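Mirolysin (Tannerella forsythia, PDB 6R7V) probably hydrolyses peptide bonds as a zinc metallopeptidase of the pappalysin family, made as a zymogen kept latent by a cysteine switch. Local coordinates at residues Gly202-His207 and Thr270-Met275; Phe263-Asp268 and Met275-Lys280. The protein carries 1 engineered substitution. All blocks are in the same frame, centred on the assembly; numbering follows the deposited sequence. Where two conformers were deposited one is given.

Interaction 1 (Gly202-His207 and Thr270-Met275); sequences GRTATH and TYDACM. With ZN (zinc ion), chain D.
Asp272 and Arg203 carry the polar part of this contact. Backbone N of Arg203, in the first turn of helix 203-212, donates to Asp272 OD2 at 3.1 Å and meets the carboxylate from above its plane. A water extends this link: it accepts from Thr204 N at 2.9 Å and probably donates to Asp272 OD2 at 2.7 Å. The carboxylate therefore lies by the N-terminal end of the helix, where the helix dipole would probably stabilise its negative charge. Its other oxygen, OD1, forms a salt bridge with Arg4, close in sequence to the switch cysteine Cys6.

The Arg203 chain bends at chi2 (63°) and carries the guanidinium away from this carboxylate. The NH1 edge makes a weak bond to Asp272 O at 2.9 Å, while NE and NH2 form salt bridges with Asp77 and Asp84.

Van der Waals packing is lighter. Arg203 CB lies 3.6 Å from the carboxylate carbon CG of Asp272 and 3.9 Å from Met275 SD. The Arg203 and Met275 side chains run past each other in opposite directions.

His207, at the far end of 202-207, binds zinc through NE2 at 2.0 Å. His211 of the same helix, His217 beyond it and Cys6 complete the site, as expected of a metzincin zymogen held by a cysteine switch.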
# COMPACT_ATOMS: atom_id res chain seq x y z
N GLY A 202 -0.86 11.99 -2.51
CA GLY A 202 -0.17 10.73 -2.74
C GLY A 202 -0.40 9.68 -1.68
O GLY A 202 0.33 8.67 -1.67
N ARG A 203 -1.44 9.85 -0.83
CA ARG A 203 -1.65 8.85 0.23
C ARG A 203 -2.42 7.63 -0.24
O ARG A 203 -2.45 6.64 0.48
CB ARG A 203 -2.31 9.46 1.48
CG ARG A 203 -1.29 9.91 2.51
CD ARG A 203 -0.38 11.04 2.04
NE ARG A 203 0.69 11.27 3.02
CZ ARG A 203 0.63 12.20 3.97
NH1 ARG A 203 -0.45 12.97 4.09
NH2 ARG A 203 1.63 12.33 4.83
N THR A 204 -3.07 7.65 -1.39
CA THR A 204 -3.72 6.44 -1.90
C THR A 204 -2.62 5.38 -2.08
O THR A 204 -2.79 4.22 -1.67
CB THR A 204 -4.51 6.71 -3.20
OG1 THR A 204 -5.51 7.70 -2.90
CG2 THR A 204 -5.18 5.47 -3.73
N ALA A 205 -1.48 5.77 -2.65
CA ALA A 205 -0.40 4.78 -2.80
C ALA A 205 0.26 4.44 -1.47
O ALA A 205 0.65 3.30 -1.30
CB ALA A 205 0.65 5.28 -3.79
N THR A 206 0.39 5.40 -0.53
CA THR A 206 0.96 5.03 0.78
C THR A 206 0.10 3.95 1.42
O THR A 206 0.64 2.93 1.92
CB THR A 206 1.00 6.27 1.71
OG1 THR A 206 1.92 7.18 1.09
CG2 THR A 206 1.54 5.94 3.11
N HIS A 207 -1.23 4.13 1.36
CA HIS A 207 -2.18 3.17 1.92
C HIS A 207 -2.06 1.81 1.20
O HIS A 207 -2.00 0.76 1.86
CB HIS A 207 -3.57 3.79 1.75
CG HIS A 207 -4.72 2.92 2.13
ND1 HIS A 207 -5.44 3.15 3.29
CD2 HIS A 207 -5.28 1.89 1.46
CE1 HIS A 207 -6.41 2.25 3.29
NE2 HIS A 207 -6.33 1.46 2.21
N THR A 270 -9.64 8.14 5.54
CA THR A 270 -9.70 9.59 5.60
C THR A 270 -9.00 10.27 4.40
O THR A 270 -8.25 9.63 3.65
CB THR A 270 -9.11 10.05 6.92
OG1 THR A 270 -7.90 9.36 7.14
CG2 THR A 270 -10.06 9.79 8.09
N TYR A 271 -9.25 11.58 4.24
CA TYR A 271 -8.62 12.39 3.19
C TYR A 271 -7.12 12.38 3.31
O TYR A 271 -6.60 12.36 4.42
CB TYR A 271 -9.07 13.85 3.28
CG TYR A 271 -10.49 14.17 2.89
CD1 TYR A 271 -11.26 13.26 2.16
CD2 TYR A 271 -11.03 15.40 3.17
CE1 TYR A 271 -12.56 13.58 1.76
CE2 TYR A 271 -12.32 15.74 2.76
CZ TYR A 271 -13.08 14.82 2.06
OH TYR A 271 -14.36 15.19 1.70
N ASP A 272 -6.41 12.47 2.18
CA ASP A 272 -4.96 12.46 2.23
C ASP A 272 -4.31 13.46 3.17
O ASP A 272 -3.32 13.13 3.84
CB ASP A 272 -4.42 12.77 0.85
CG ASP A 272 -4.54 11.69 -0.21
OD1 ASP A 272 -5.40 10.79 -0.05
OD2 ASP A 272 -3.81 11.76 -1.19
N ALA A 273 -4.81 14.71 3.18
CA ALA A 273 -4.20 15.76 4.00
C ALA A 273 -4.48 15.58 5.50
O ALA A 273 -3.85 16.28 6.30
CB ALA A 273 -4.68 17.13 3.54
N CYS A 274 -5.37 14.66 5.86
CA CYS A 274 -5.64 14.49 7.28
C CYS A 274 -4.98 13.20 7.82
O CYS A 274 -5.07 12.93 9.02
CB CYS A 274 -7.14 14.56 7.55
SG CYS A 274 -7.87 16.11 6.94
N MET A 275 -4.20 12.48 6.99
CA MET A 275 -3.39 11.35 7.40
C MET A 275 -1.98 11.78 7.70
O MET A 275 -1.44 12.68 7.04
CB MET A 275 -3.32 10.29 6.31
CG MET A 275 -4.63 9.69 6.00
SD MET A 275 -4.46 8.52 4.62
CE MET A 275 -5.91 7.49 5.01
ZN ZN D . -7.22 -0.30 1.75
O HOH W 1 -3.90 9.88 -3.10

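Interaction 2 (Phe263-Asp268 and Met275-Lys280); sequences FMNYMD and MNLFTK
Tyr266 and Phe278 form the apolar centre. The CD2 edge of Tyr266 points at the middle of the Phe278 face in a T-shaped pair, with centroids 4.7 Å apart and planes at 68°. The Tyr266 ring also lies against the opposing backbone: Leu277 N sits over one face, offset toward the rim. Met275 SD lies at the edge of the same ring, 5.5 Å from its centroid, a Met-aromatic contact. Torsions chi2 176° and chi3 155° leave the Met275 chain extended, and CE ends beside Tyr266 O and Asp268 O. Met264 CG packs on Leu277 CD2 at 3.6 Å.

The backbones meet at a single bridge between Asn265 and Leu277. Asn276 N donates to Met264 O at 2.8 Å, and Leu277 N adds a weak bond to that oxygen. Tyr266 N returns a bond to Leu277 O at 3.1 Å.

At the polar edge, Asn265 OD1 accepts from Met267 N at 2.9 Å, closing an Asx turn. Asn265 ND2 is hydrogen-bonded to Gln282 OE1. The side chain of Met267, in the type I turn from Asn265 to Asp268, is about 5 Å from the zinc, consistent with the Met-turn of metzincins. Backbone bonds and side-chain packing together thus hold this turn close to the metal site.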
# COMPACT_ATOMS: atom_id res chain seq x y z
N PHE A 263 -7.75 8.02 13.43
CA PHE A 263 -8.32 8.27 12.10
C PHE A 263 -7.31 8.87 11.14
O PHE A 263 -7.57 8.89 9.94
CB PHE A 263 -9.55 9.16 12.19
CG PHE A 263 -9.30 10.52 12.79
CD1 PHE A 263 -8.76 11.55 12.02
CD2 PHE A 263 -9.58 10.77 14.13
CE1 PHE A 263 -8.52 12.81 12.57
CE2 PHE A 263 -9.35 12.03 14.68
CZ PHE A 263 -8.81 13.03 13.90
N MET A 264 -6.16 9.34 11.65
CA MET A 264 -5.09 9.93 10.83
C MET A 264 -4.02 8.87 10.44
O MET A 264 -2.99 9.21 9.87
CB MET A 264 -4.46 11.17 11.51
CG MET A 264 -3.63 10.94 12.78
SD MET A 264 -4.45 10.16 14.19
CE MET A 264 -5.74 11.35 14.53
N ASN A 265 -4.29 7.62 10.76
CA ASN A 265 -3.46 6.50 10.31
C ASN A 265 -3.64 6.32 8.82
O ASN A 265 -4.76 6.42 8.32
CB ASN A 265 -3.86 5.23 11.04
CG ASN A 265 -2.84 4.13 10.87
OD1 ASN A 265 -2.88 3.38 9.90
ND2 ASN A 265 -1.87 4.05 11.78
N TYR A 266 -2.54 6.00 8.09
CA TYR A 266 -2.69 5.80 6.65
C TYR A 266 -3.61 4.66 6.27
O TYR A 266 -4.10 4.64 5.12
CB TYR A 266 -1.32 5.52 6.01
CG TYR A 266 -0.31 6.64 6.21
CD1 TYR A 266 -0.58 7.93 5.79
CD2 TYR A 266 0.91 6.41 6.85
CE1 TYR A 266 0.31 8.98 6.03
CE2 TYR A 266 1.83 7.44 7.06
CZ TYR A 266 1.51 8.72 6.66
OH TYR A 266 2.40 9.74 6.87
N MET A 267 -3.87 3.71 7.18
CA MET A 267 -4.71 2.57 6.88
C MET A 267 -6.18 2.80 7.20
O MET A 267 -6.96 1.85 7.22
CB MET A 267 -4.19 1.32 7.60
CG MET A 267 -2.73 0.97 7.19
SD MET A 267 -2.35 1.04 5.39
CE MET A 267 -3.47 -0.25 4.76
N ASP A 268 -6.57 4.07 7.39
CA ASP A 268 -7.99 4.42 7.51
C ASP A 268 -8.46 4.89 6.10
O ASP A 268 -7.73 4.70 5.12
CB ASP A 268 -8.24 5.48 8.62
CG ASP A 268 -9.64 5.38 9.25
OD1 ASP A 268 -10.58 4.94 8.56
OD2 ASP A 268 -9.78 5.73 10.42
N MET A 275 -4.20 12.48 6.99
CA MET A 275 -3.39 11.35 7.40
C MET A 275 -1.98 11.78 7.70
O MET A 275 -1.44 12.68 7.04
CB MET A 275 -3.32 10.29 6.31
CG MET A 275 -4.63 9.69 6.00
SD MET A 275 -4.46 8.52 4.62
CE MET A 275 -5.91 7.49 5.01
N ASN A 276 -1.31 11.10 8.64
CA ASN A 276 0.05 11.53 8.92
C ASN A 276 0.88 10.52 9.74
O ASN A 276 1.98 10.89 10.16
CB ASN A 276 0.07 12.91 9.63
CG ASN A 276 -0.90 12.94 10.78
OD1 ASN A 276 -0.81 12.13 11.69
ND2 ASN A 276 -1.88 13.86 10.74
N LEU A 277 0.42 9.25 9.90
CA LEU A 277 1.31 8.29 10.56
C LEU A 277 1.00 6.86 10.26
O LEU A 277 -0.14 6.46 9.93
CB LEU A 277 1.36 8.44 12.12
CG LEU A 277 0.25 7.73 12.92
CD1 LEU A 277 0.63 7.61 14.40
CD2 LEU A 277 -1.09 8.45 12.81
N PHE A 278 2.09 6.06 10.40
CA PHE A 278 2.06 4.64 10.68
C PHE A 278 2.43 4.50 12.13
O PHE A 278 3.17 5.34 12.64
CB PHE A 278 3.05 3.81 9.85
CG PHE A 278 2.72 3.63 8.38
CD1 PHE A 278 1.61 2.87 7.99
CD2 PHE A 278 3.56 4.14 7.40
CE1 PHE A 278 1.36 2.65 6.63
CE2 PHE A 278 3.30 3.93 6.05
CZ PHE A 278 2.18 3.21 5.68
N THR A 279 2.02 3.42 12.77
CA THR A 279 2.49 3.19 14.14
C THR A 279 3.76 2.34 14.16
O THR A 279 4.10 1.67 13.16
CB THR A 279 1.44 2.48 14.98
OG1 THR A 279 1.28 1.13 14.53
CG2 THR A 279 0.14 3.19 15.06
N LYS A 280 4.43 2.28 15.32
CA LYS A 280 5.58 1.38 15.47
C LYS A 280 5.17 -0.09 15.21
O LYS A 280 5.95 -0.85 14.62
CB LYS A 280 6.16 1.50 16.87
CG LYS A 280 6.82 2.87 17.09
CD LYS A 280 7.19 3.08 18.56
CE LYS A 280 7.81 4.44 18.77
NZ LYS A 280 8.05 4.70 20.22

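Overall arrangement
Both interactions are buried, and they share Met275: its sulfur packs on Arg203 in interaction 1, and its methyl reaches the turn in interaction 2. Their centres are 9 Å apart. They join directly where His207 ND1 approaches Tyr266 O at 2.7 Å, a probable hydrogen bond linking a zinc ligand to the probable Met-turn. Thr270 OG1 and Phe263 O make a second probable bond. Interaction 1 is mainly polar and fastens the start of the active-site helix to 270-275, with Arg4 on the same aspartate. Interaction 2 is larger and richer in aromatic and methionine packing, and it joins two loop segments flanking strand 269-270.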